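Local coordinates for molybdopterin-guanine dinucleotide biosynthesis protein A (MobA) (Archaeoglobus fulgidus, PDB 3NGW), which probably transfers a nucleotide from GTP, as expected of a MobA-like nucleotidyltransferase that completes the guanine dinucleotide form of the molybdenum cofactor, at residues A[52-55]-A[61-64]; A[71-76]-A[140-145]; A[83-88]-A[107-112]; A[165-168]-A[172-175]. One frame throughout, in Å; residues are numbered along the deposited sequence.

Contact 1 of 4, residues A[52-55]-A[61-64]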
loop_
_atom_site.group_PDB
_atom_site.type_symbol
_atom_site.label_atom_id
_atom_site.label_comp_id
_atom_site.label_asym_id
_atom_site.label_seq_id
_atom_site.Cartn_x
_atom_site.Cartn_y
_atom_site.Cartn_z
ATOM N N GLU A 52 -17.291 -1.370 -6.526
ATOM C CA GLU A 52 -18.511 -0.764 -7.045
ATOM C C GLU A 52 -18.956 0.411 -6.180
ATOM O O GLU A 52 -19.348 1.451 -6.705
ATOM C CB GLU A 52 -19.643 -1.791 -7.135
ATOM C CG GLU A 52 -19.603 -2.689 -8.359
ATOM C CD GLU A 52 -20.812 -3.609 -8.426
ATOM O OE1 GLU A 52 -21.952 -3.087 -8.427
ATOM O OE2 GLU A 52 -20.634 -4.849 -8.475
ATOM N N LYS A 53 -18.894 0.257 -4.861
ATOM C CA LYS A 53 -19.306 1.347 -3.983
ATOM C C LYS A 53 -18.364 2.541 -4.092
ATOM O O LYS A 53 -18.806 3.684 -4.127
ATOM C CB LYS A 53 -19.406 0.870 -2.533
ATOM C CG LYS A 53 -20.521 -0.154 -2.326
ATOM C CD LYS A 53 -20.471 -0.832 -0.954
ATOM C CE LYS A 53 -21.563 -1.897 -0.830
ATOM N NZ LYS A 53 -21.519 -2.682 0.440
ATOM N N LEU A 54 -17.066 2.294 -4.174
ATOM C CA LEU A 54 -16.160 3.414 -4.286
ATOM C C LEU A 54 -16.252 4.070 -5.665
ATOM O O LEU A 54 -16.328 5.285 -5.751
ATOM C CB LEU A 54 -14.723 2.978 -3.981
ATOM C CG LEU A 54 -14.485 2.442 -2.555
ATOM C CD1 LEU A 54 -13.025 2.093 -2.392
ATOM C CD2 LEU A 54 -14.904 3.467 -1.490
ATOM N N SER A 55 -16.269 3.278 -6.738
ATOM C CA SER A 55 -16.327 3.833 -8.098
ATOM C C SER A 55 -17.563 4.684 -8.364
ATOM O O SER A 55 -17.548 5.559 -9.234
ATOM C CB SER A 55 -16.262 2.724 -9.152
ATOM O OG SER A 55 -17.475 1.997 -9.172
ATOM N N GLU A 61 -9.573 4.438 -10.879
ATOM C CA GLU A 61 -9.503 3.042 -11.277
ATOM C C GLU A 61 -9.525 2.112 -10.049
ATOM O O GLU A 61 -8.540 2.015 -9.320
ATOM C CB GLU A 61 -8.222 2.837 -12.099
ATOM C CG GLU A 61 -7.962 1.417 -12.593
ATOM C CD GLU A 61 -8.342 1.207 -14.056
ATOM O OE1 GLU A 61 -9.521 1.424 -14.399
ATOM O OE2 GLU A 61 -7.460 0.820 -14.854
ATOM N N PHE A 62 -10.655 1.448 -9.813
ATOM C CA PHE A 62 -10.781 0.527 -8.688
ATOM C C PHE A 62 -10.780 -0.904 -9.174
ATOM O O PHE A 62 -11.629 -1.298 -9.970
ATOM C CB PHE A 62 -12.063 0.781 -7.894
ATOM C CG PHE A 62 -12.104 2.114 -7.228
ATOM C CD1 PHE A 62 -12.853 3.153 -7.778
ATOM C CD2 PHE A 62 -11.361 2.354 -6.080
ATOM C CE1 PHE A 62 -12.873 4.413 -7.194
ATOM C CE2 PHE A 62 -11.371 3.612 -5.485
ATOM C CZ PHE A 62 -12.130 4.651 -6.051
ATOM N N ILE A 63 -9.824 -1.684 -8.688
ATOM C CA ILE A 63 -9.705 -3.078 -9.088
ATOM C C ILE A 63 -9.792 -4.012 -7.870
ATOM O O ILE A 63 -9.862 -3.554 -6.728
ATOM C CB ILE A 63 -8.370 -3.295 -9.850
ATOM C CG1 ILE A 63 -7.175 -3.009 -8.933
ATOM C CG2 ILE A 63 -8.309 -2.348 -11.048
ATOM C CD1 ILE A 63 -5.832 -3.365 -9.546
ATOM N N TRP A 64 -9.784 -5.317 -8.121
ATOM C CA TRP A 64 -9.876 -6.305 -7.058
ATOM C C TRP A 64 -9.282 -7.625 -7.550
ATOM O O TRP A 64 -9.116 -7.811 -8.756
ATOM C CB TRP A 64 -11.344 -6.488 -6.663
ATOM C CG TRP A 64 -12.212 -7.016 -7.781
ATOM C CD1 TRP A 64 -12.425 -8.328 -8.107
ATOM C CD2 TRP A 64 -12.943 -6.244 -8.747
ATOM N NE1 TRP A 64 -13.241 -8.420 -9.211
ATOM C CE2 TRP A 64 -13.574 -7.155 -9.622
ATOM C CE3 TRP A 64 -13.127 -4.872 -8.954
ATOM C CZ2 TRP A 64 -14.369 -6.745 -10.689
ATOM C CZ3 TRP A 64 -13.922 -4.458 -10.018
ATOM C CH2 TRP A 64 -14.536 -5.396 -10.873
#

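Contact 2 of 4, residues A[71-76]-A[140-145]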
loop_
_atom_site.group_PDB
_atom_site.type_symbol
_atom_site.label_atom_id
_atom_site.label_comp_id
_atom_site.label_asym_id
_atom_site.label_seq_id
_atom_site.Cartn_x
_atom_site.Cartn_y
_atom_site.Cartn_z
ATOM N N GLY A 71 -6.865 -10.279 1.829
ATOM C CA GLY A 71 -5.661 -9.805 2.496
ATOM C C GLY A 71 -4.738 -8.950 1.643
ATOM O O GLY A 71 -5.058 -8.628 0.506
ATOM N N SER A 72 -3.579 -8.600 2.191
ATOM C CA SER A 72 -2.616 -7.768 1.485
ATOM C C SER A 72 -1.968 -8.462 0.290
ATOM O O SER A 72 -1.839 -7.871 -0.782
ATOM C CB SER A 72 -1.542 -7.295 2.460
ATOM O OG SER A 72 -2.131 -6.562 3.515
ATOM N N ILE A 73 -1.551 -9.711 0.484
ATOM C CA ILE A 73 -0.924 -10.494 -0.577
ATOM C C ILE A 73 -1.829 -10.580 -1.814
ATOM O O ILE A 73 -1.351 -10.553 -2.946
ATOM C CB ILE A 73 -0.626 -11.933 -0.111
ATOM C CG1 ILE A 73 0.280 -11.923 1.117
ATOM C CG2 ILE A 73 0.053 -12.704 -1.224
ATOM C CD1 ILE A 73 0.532 -13.321 1.688
ATOM N N ALA A 74 -3.134 -10.691 -1.590
ATOM C CA ALA A 74 -4.084 -10.788 -2.688
ATOM C C ALA A 74 -4.231 -9.448 -3.390
ATOM O O ALA A 74 -4.507 -9.390 -4.590
ATOM C CB ALA A 74 -5.433 -11.255 -2.164
ATOM N N GLY A 75 -4.046 -8.376 -2.625
ATOM C CA GLY A 75 -4.159 -7.037 -3.164
ATOM C C GLY A 75 -2.951 -6.684 -4.007
ATOM O O GLY A 75 -3.095 -6.089 -5.069
ATOM N N ILE A 76 -1.761 -7.044 -3.531
ATOM C CA ILE A 76 -0.533 -6.770 -4.265
ATOM C C ILE A 76 -0.548 -7.596 -5.547
ATOM O O ILE A 76 -0.289 -7.080 -6.640
ATOM C CB ILE A 76 0.706 -7.135 -3.421
ATOM C CG1 ILE A 76 0.794 -6.199 -2.215
ATOM C CG2 ILE A 76 1.977 -7.024 -4.257
ATOM C CD1 ILE A 76 1.842 -6.620 -1.187
ATOM N N ARG A 140 0.828 -18.189 -5.384
ATOM C CA ARG A 140 0.890 -19.529 -4.817
ATOM C C ARG A 140 0.490 -19.437 -3.350
ATOM O O ARG A 140 -0.261 -20.276 -2.846
ATOM C CB ARG A 140 2.298 -20.117 -4.936
ATOM C CG ARG A 140 2.696 -20.449 -6.357
ATOM C CD ARG A 140 3.973 -21.274 -6.406
ATOM N NE ARG A 140 4.475 -21.370 -7.778
ATOM C CZ ARG A 140 5.287 -20.481 -8.345
ATOM N NH1 ARG A 140 5.706 -19.427 -7.658
ATOM N NH2 ARG A 140 5.659 -20.630 -9.611
ATOM N N ALA A 141 0.972 -18.395 -2.677
ATOM C CA ALA A 141 0.664 -18.185 -1.265
ATOM C C ALA A 141 -0.837 -18.005 -1.043
ATOM O O ALA A 141 -1.403 -18.525 -0.079
ATOM C CB ALA A 141 1.419 -16.967 -0.747
ATOM N N ILE A 142 -1.466 -17.261 -1.949
ATOM C CA ILE A 142 -2.903 -16.992 -1.897
ATOM C C ILE A 142 -3.696 -18.289 -2.086
ATOM O O ILE A 142 -4.661 -18.554 -1.368
ATOM C CB ILE A 142 -3.327 -15.991 -3.012
ATOM C CG1 ILE A 142 -2.590 -14.657 -2.829
ATOM C CG2 ILE A 142 -4.840 -15.784 -2.996
ATOM C CD1 ILE A 142 -2.833 -13.644 -3.966
ATOM N N LEU A 143 -3.290 -19.095 -3.058
ATOM C CA LEU A 143 -3.988 -20.337 -3.325
ATOM C C LEU A 143 -3.746 -21.366 -2.213
ATOM O O LEU A 143 -4.605 -22.206 -1.946
ATOM C CB LEU A 143 -3.569 -20.887 -4.696
ATOM C CG LEU A 143 -3.878 -19.977 -5.902
ATOM C CD1 LEU A 143 -3.464 -20.671 -7.190
ATOM C CD2 LEU A 143 -5.369 -19.638 -5.961
ATOM N N GLN A 144 -2.590 -21.283 -1.555
ATOM C CA GLN A 144 -2.265 -22.204 -0.469
ATOM C C GLN A 144 -2.873 -21.760 0.856
ATOM O O GLN A 144 -2.748 -22.459 1.858
ATOM C CB GLN A 144 -0.746 -22.329 -0.302
ATOM C CG GLN A 144 -0.063 -22.995 -1.476
ATOM C CD GLN A 144 1.447 -22.945 -1.397
ATOM O OE1 GLN A 144 2.130 -23.368 -2.325
ATOM N NE2 GLN A 144 1.974 -22.435 -0.291
ATOM N N GLY A 145 -3.525 -20.601 0.868
ATOM C CA GLY A 145 -4.124 -20.105 2.095
ATOM C C GLY A 145 -3.101 -19.553 3.077
ATOM O O GLY A 145 -3.248 -19.705 4.289
#

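Contact 3 of 4, residues A[83-88]-A[107-112]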
loop_
_atom_site.group_PDB
_atom_site.type_symbol
_atom_site.label_atom_id
_atom_site.label_comp_id
_atom_site.label_asym_id
_atom_site.label_seq_id
_atom_site.Cartn_x
_atom_site.Cartn_y
_atom_site.Cartn_z
ATOM N N PHE A 83 -1.356 -4.345 -14.018
ATOM C CA PHE A 83 -0.476 -3.549 -14.854
ATOM C C PHE A 83 1.025 -3.736 -14.649
ATOM O O PHE A 83 1.820 -2.903 -15.082
ATOM C CB PHE A 83 -0.848 -2.057 -14.754
ATOM C CG PHE A 83 -0.736 -1.462 -13.366
ATOM C CD1 PHE A 83 -0.236 -2.193 -12.299
ATOM C CD2 PHE A 83 -1.132 -0.141 -13.141
ATOM C CE1 PHE A 83 -0.130 -1.618 -11.030
ATOM C CE2 PHE A 83 -1.028 0.443 -11.873
ATOM C CZ PHE A 83 -0.530 -0.299 -10.819
ATOM N N GLY A 84 1.415 -4.831 -14.006
ATOM C CA GLY A 84 2.827 -5.106 -13.797
ATOM C C GLY A 84 3.482 -4.519 -12.558
ATOM O O GLY A 84 2.847 -4.379 -11.512
ATOM N N SER A 85 4.766 -4.181 -12.688
ATOM C CA SER A 85 5.548 -3.616 -11.594
ATOM C C SER A 85 4.937 -2.314 -11.112
ATOM O O SER A 85 4.370 -1.547 -11.893
ATOM C CB SER A 85 7.000 -3.375 -12.032
ATOM O OG SER A 85 7.118 -2.250 -12.896
ATOM N N CYS A 86 5.060 -2.070 -9.814
ATOM C CA CYS A 86 4.512 -0.867 -9.210
ATOM C C CYS A 86 5.031 -0.770 -7.800
ATOM O O CYS A 86 5.737 -1.655 -7.333
ATOM C CB CYS A 86 2.991 -0.966 -9.141
ATOM S SG CYS A 86 2.418 -2.380 -8.138
ATOM N N VAL A 87 4.674 0.320 -7.134
ATOM C CA VAL A 87 5.030 0.523 -5.743
ATOM C C VAL A 87 3.689 0.421 -5.039
ATOM O O VAL A 87 2.685 0.932 -5.541
ATOM C CB VAL A 87 5.661 1.914 -5.487
ATOM C CG1 VAL A 87 7.108 1.916 -5.942
ATOM C CG2 VAL A 87 4.874 2.985 -6.223
ATOM N N VAL A 88 3.670 -0.265 -3.899
ATOM C CA VAL A 88 2.447 -0.455 -3.132
ATOM C C VAL A 88 2.425 0.493 -1.946
ATOM O O VAL A 88 3.452 0.783 -1.345
ATOM C CB VAL A 88 2.325 -1.915 -2.627
ATOM C CG1 VAL A 88 1.076 -2.078 -1.770
ATOM C CG2 VAL A 88 2.274 -2.867 -3.814
ATOM N N GLU A 107 14.637 2.944 -7.728
ATOM C CA GLU A 107 15.634 2.042 -7.172
ATOM C C GLU A 107 15.227 0.594 -7.362
ATOM O O GLU A 107 16.065 -0.268 -7.626
ATOM C CB GLU A 107 15.843 2.320 -5.683
ATOM C CG GLU A 107 16.734 3.519 -5.396
ATOM C CD GLU A 107 18.125 3.363 -5.994
ATOM O OE1 GLU A 107 18.836 2.410 -5.617
ATOM O OE2 GLU A 107 18.499 4.196 -6.844
ATOM N N GLY A 108 13.934 0.331 -7.228
ATOM C CA GLY A 108 13.448 -1.022 -7.388
ATOM C C GLY A 108 13.651 -1.511 -8.805
ATOM O O GLY A 108 14.166 -2.610 -9.019
ATOM N N GLU A 109 13.243 -0.693 -9.772
ATOM C CA GLU A 109 13.366 -1.037 -11.188
ATOM C C GLU A 109 14.815 -1.269 -11.602
ATOM O O GLU A 109 15.130 -2.275 -12.231
ATOM C CB GLU A 109 12.763 0.065 -12.069
ATOM C CG GLU A 109 11.242 0.148 -12.052
ATOM C CD GLU A 109 10.566 -0.776 -13.068
ATOM O OE1 GLU A 109 10.608 -0.477 -14.282
ATOM O OE2 GLU A 109 9.988 -1.806 -12.657
ATOM N N LYS A 110 15.703 -0.345 -11.251
ATOM C CA LYS A 110 17.098 -0.503 -11.627
ATOM C C LYS A 110 17.730 -1.714 -10.948
ATOM O O LYS A 110 18.459 -2.472 -11.582
ATOM C CB LYS A 110 17.898 0.763 -11.295
ATOM C CG LYS A 110 17.993 1.067 -9.817
ATOM C CD LYS A 110 19.024 2.155 -9.523
ATOM C CE LYS A 110 18.599 3.513 -10.056
ATOM N NZ LYS A 110 19.545 4.585 -9.634
ATOM N N ALA A 111 17.432 -1.904 -9.667
ATOM C CA ALA A 111 17.993 -3.014 -8.894
ATOM C C ALA A 111 17.771 -4.398 -9.501
ATOM O O ALA A 111 18.544 -5.322 -9.247
ATOM C CB ALA A 111 17.440 -2.986 -7.475
ATOM N N GLY A 112 16.714 -4.543 -10.298
ATOM C CA GLY A 112 16.419 -5.831 -10.909
ATOM C C GLY A 112 16.178 -6.910 -9.863
ATOM O O GLY A 112 16.888 -7.916 -9.807
#

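Contact 4 of 4, residues A[165-168]-A[172-175]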
loop_
_atom_site.group_PDB
_atom_site.type_symbol
_atom_site.label_atom_id
_atom_site.label_comp_id
_atom_site.label_asym_id
_atom_site.label_seq_id
_atom_site.Cartn_x
_atom_site.Cartn_y
_atom_site.Cartn_z
ATOM N N LYS A 165 18.149 5.380 4.502
ATOM C CA LYS A 165 18.471 5.953 3.205
ATOM C C LYS A 165 17.295 6.734 2.637
ATOM O O LYS A 165 17.404 7.345 1.576
ATOM C CB LYS A 165 18.881 4.846 2.230
ATOM C CG LYS A 165 20.286 4.312 2.467
ATOM C CD LYS A 165 20.610 3.137 1.554
ATOM C CE LYS A 165 22.123 2.966 1.361
ATOM N NZ LYS A 165 22.916 2.894 2.633
ATOM N N LEU A 166 16.174 6.729 3.351
ATOM C CA LEU A 166 14.976 7.430 2.894
ATOM C C LEU A 166 14.717 8.748 3.614
ATOM O O LEU A 166 13.840 9.511 3.210
ATOM C CB LEU A 166 13.749 6.523 3.047
ATOM C CG LEU A 166 13.764 5.203 2.271
ATOM C CD1 LEU A 166 12.612 4.329 2.739
ATOM C CD2 LEU A 166 13.668 5.478 0.774
ATOM N N ARG A 167 15.473 9.021 4.673
ATOM C CA ARG A 167 15.280 10.259 5.432
ATOM C C ARG A 167 15.556 11.524 4.617
ATOM O O ARG A 167 15.074 12.610 4.954
ATOM C CB ARG A 167 16.146 10.259 6.697
ATOM C CG ARG A 167 15.628 9.358 7.811
ATOM C CD ARG A 167 16.463 9.507 9.071
ATOM N NE ARG A 167 15.977 8.686 10.184
ATOM C CZ ARG A 167 14.857 8.919 10.865
ATOM N NH1 ARG A 167 14.089 9.954 10.555
ATOM N NH2 ARG A 167 14.511 8.119 11.867
ATOM N N LYS A 168 16.331 11.382 3.546
ATOM C CA LYS A 168 16.643 12.517 2.686
ATOM C C LYS A 168 15.389 12.950 1.926
ATOM O O LYS A 168 15.323 14.056 1.387
ATOM C CB LYS A 168 17.761 12.148 1.700
ATOM C CG LYS A 168 17.542 10.825 0.980
ATOM C CD LYS A 168 18.674 10.485 0.016
ATOM C CE LYS A 168 18.742 11.469 -1.143
ATOM N NZ LYS A 168 19.670 11.018 -2.227
ATOM N N GLU A 172 11.237 12.863 9.085
ATOM C CA GLU A 172 10.769 12.075 10.220
ATOM C C GLU A 172 10.195 10.715 9.826
ATOM O O GLU A 172 9.607 10.018 10.657
ATOM C CB GLU A 172 9.717 12.871 10.988
ATOM C CG GLU A 172 10.155 14.284 11.338
ATOM C CD GLU A 172 8.989 15.193 11.698
ATOM O OE1 GLU A 172 9.234 16.385 11.993
ATOM O OE2 GLU A 172 7.827 14.725 11.683
ATOM N N LEU A 173 10.374 10.336 8.566
ATOM C CA LEU A 173 9.866 9.063 8.074
ATOM C C LEU A 173 8.379 8.919 8.393
ATOM O O LEU A 173 7.900 7.827 8.700
ATOM C CB LEU A 173 10.646 7.907 8.701
ATOM C CG LEU A 173 12.158 7.929 8.478
ATOM C CD1 LEU A 173 12.772 6.721 9.143
ATOM C CD2 LEU A 173 12.468 7.937 6.984
ATOM N N ILE A 174 7.658 10.033 8.312
ATOM C CA ILE A 174 6.229 10.063 8.586
ATOM C C ILE A 174 5.474 9.188 7.582
ATOM O O ILE A 174 4.339 8.790 7.826
ATOM C CB ILE A 174 5.701 11.531 8.548
ATOM C CG1 ILE A 174 4.294 11.601 9.133
ATOM C CG2 ILE A 174 5.738 12.068 7.126
ATOM C CD1 ILE A 174 4.231 11.203 10.594
ATOM N N SER A 175 6.121 8.872 6.465
ATOM C CA SER A 175 5.508 8.038 5.437
ATOM C C SER A 175 5.141 6.646 5.965
ATOM O O SER A 175 4.264 5.979 5.415
ATOM C CB SER A 175 6.464 7.884 4.241
ATOM O OG SER A 175 6.749 9.119 3.618
#

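Contact 1 of 4, residues A[52-55]-A[61-64]
L54 lays its CB over the face of the F62 ring, joining the helix and the second strand of a beta-alpha-beta unit made of strand 40-44, helix 48-55 and strand 62-63. The unit belongs to the Rossmann-like half of the MobA-like, GT-A type fold, and strand 62-63 is the outermost strand at this end of the mixed sheet.

The CH-pi contact comes first. CB of L54 stands 3.7 Å from the centroid of the F62 ring, only 14° off the ring normal, so a C-H bond can point into the pi cloud. The two side chains cross nearly at right angles. In F62, CB already points to the helix, and CG anti to the carbonyl carbon (chi1 -65°) sets the ring against L54.

Plain apolar packing fills in round this. CD1 of L54 lies on the same side of the ring as CB, nearest CE2 of F62 at 3.8 Å, and beyond the two segments L54 also rests on V7 and C45, while F62 touches A51 and C45. Both side chains are buried, and no hydrogen bond crosses between 52-55 and 61-64; the strand instead bonds through its backbone to F43 and C45.

S55 makes the third kind of contact, in which backbone and side chain of the helix's last residue lean obliquely on the ring. CB of S55 is 3.7 Å from CD1 of F62, and CA of S55 meets the same CD1 at 3.6 Å.

Contact 2 of 4, residues A[71-76]-A[140-145]
I73 and I142 lie alongside each other, pointing opposite ways: I142 reaches past I73 to the backbone of helix 72-83, while I73 stays among the side chains of I142 and A141. Here the first turn of helix 72-83 meets the last turn of helix 135-143, two helices of the MobA-like domain that are far apart in sequence.

The overlap is between branches. CG2 of I73 sits 3.7 Å from CG1 of I142, so the short branch of one isoleucine lies against the long branch of the other. I142 has CG1 anti to its carbonyl carbon (chi1 -61°) and continues extended to CD1 (chi2 174°), which carries the terminal methyl beyond I73 and onto the helix itself. There CD1 of I142 comes to 3.4 Å from CA of A74. The same CD1 is 3.6 Å from the carbonyl O of I73. The small side chain of A74 lets the methyl come this near to the helix backbone. On the other flank CD1 of I73 makes a looser contact with CB of A141, at 4.5 Å.

I73 is shared more widely, since it also packs on L138 one turn back along helix 135-143 and on I149.

No hydrogen bond spans the two segments. The contact is carried almost wholly by hydrocarbon, with one methyl also brushing the carbonyl O of I73, and its specificity therefore lies in the fit of shapes rather than in the direction of any polar bond.

Contact 3 of 4, residues A[83-88]-A[107-112]
The carboxylate of E109 is the flat group here, and OG of S85 approaches it from above its plane, tilted 49° out, rather than at its edge. The bond lies in the alpha/beta fold of the MobA-like domain, between the residue just before strand 86-90 and the last turns of helix 98-111, which packs against the sheet.

S85, whose CB points at the helix, gives its proton to OE2 of E109, with OG and OE2 2.9 Å apart. E109 reaches back by bending at chi2 (-87°), which brings its head from the flank of the helix toward the strand.

OE2 is also, and more strongly, bonded to the hydroxyl of Y129 on the neighbouring strand 129-130, and OG of S85 makes a further weak bond to the hydroxyl of Y105. Two hydroxyls thus share one carboxylate oxygen, which would probably help hold its charge in place at this surface site.

Along the helix, E107 pairs with K110 in a salt bridge. NZ of K110 meets OE2 of E107 at 3.0 Å, on the syn side but tilted 28° out of the carboxylate plane.

Contact 4 of 4, residues A[165-168]-A[172-175]
R167 lays its long side chain over L173 where the chain doubles back in the loop connecting strand 158-162 with helix 182-194 of this alpha/beta protein. Two short 3-10 segments, one ending at 166 and another starting at 174, frame the turn.

From CB the arginine starts off to the flank of the other segment, with CG anti to the carbonyl carbon (chi1 -75°). CG is the first atom to touch, 3.6 Å from CD2 of L173. The chain then runs extended to NE, which passes CD1 of L173 at 3.9 Å and forms a salt bridge with OE1 of E164. At the head, CZ stands 3.5 Å from CD1 of L173, and that methyl lies over the centre of one guanidinium face. The leucine thus meets the flat face, leaving the N-H groups to point along the plane: NH1 makes a weak bond to the carbonyl O of K171, and CA of E172 lies at the edge close to it. Salt bridge and weak bond together would hold the guanidinium's rotation.

L173 crosses the arginine at about a right angle and also touches V163. It takes a left-handed backbone conformation (phi 53°), and its other methyl turns inward to the buried L166, with CD2 of L173 4.4 Å from CB of L166. NH1 of R167 rests 3.5 Å from CG of L173.

Contacts 1, 2 and 3 fall within the MobA-like domain and are spread round its mixed seven-stranded sheet. Contact 1 lies at the edge formed by strand 62-63; helix 72-83, next in the chain, supplies one side of contact 2 and leads into strand 86-90 of contact 3. Contacts 2 and 3 touch, I76 CG1 lying 4.0 Å from V88 CG2. Contact 4 comes last, about 31 Å centre to centre from contact 1 and across the chain's centre; contact 3 is closest to it, about 19 Å between centres, without touch. Contacts 1 and 3 join helices to the sheet or its approach, contact 2 joins two helices, and contact 4 folds the late loop on itself.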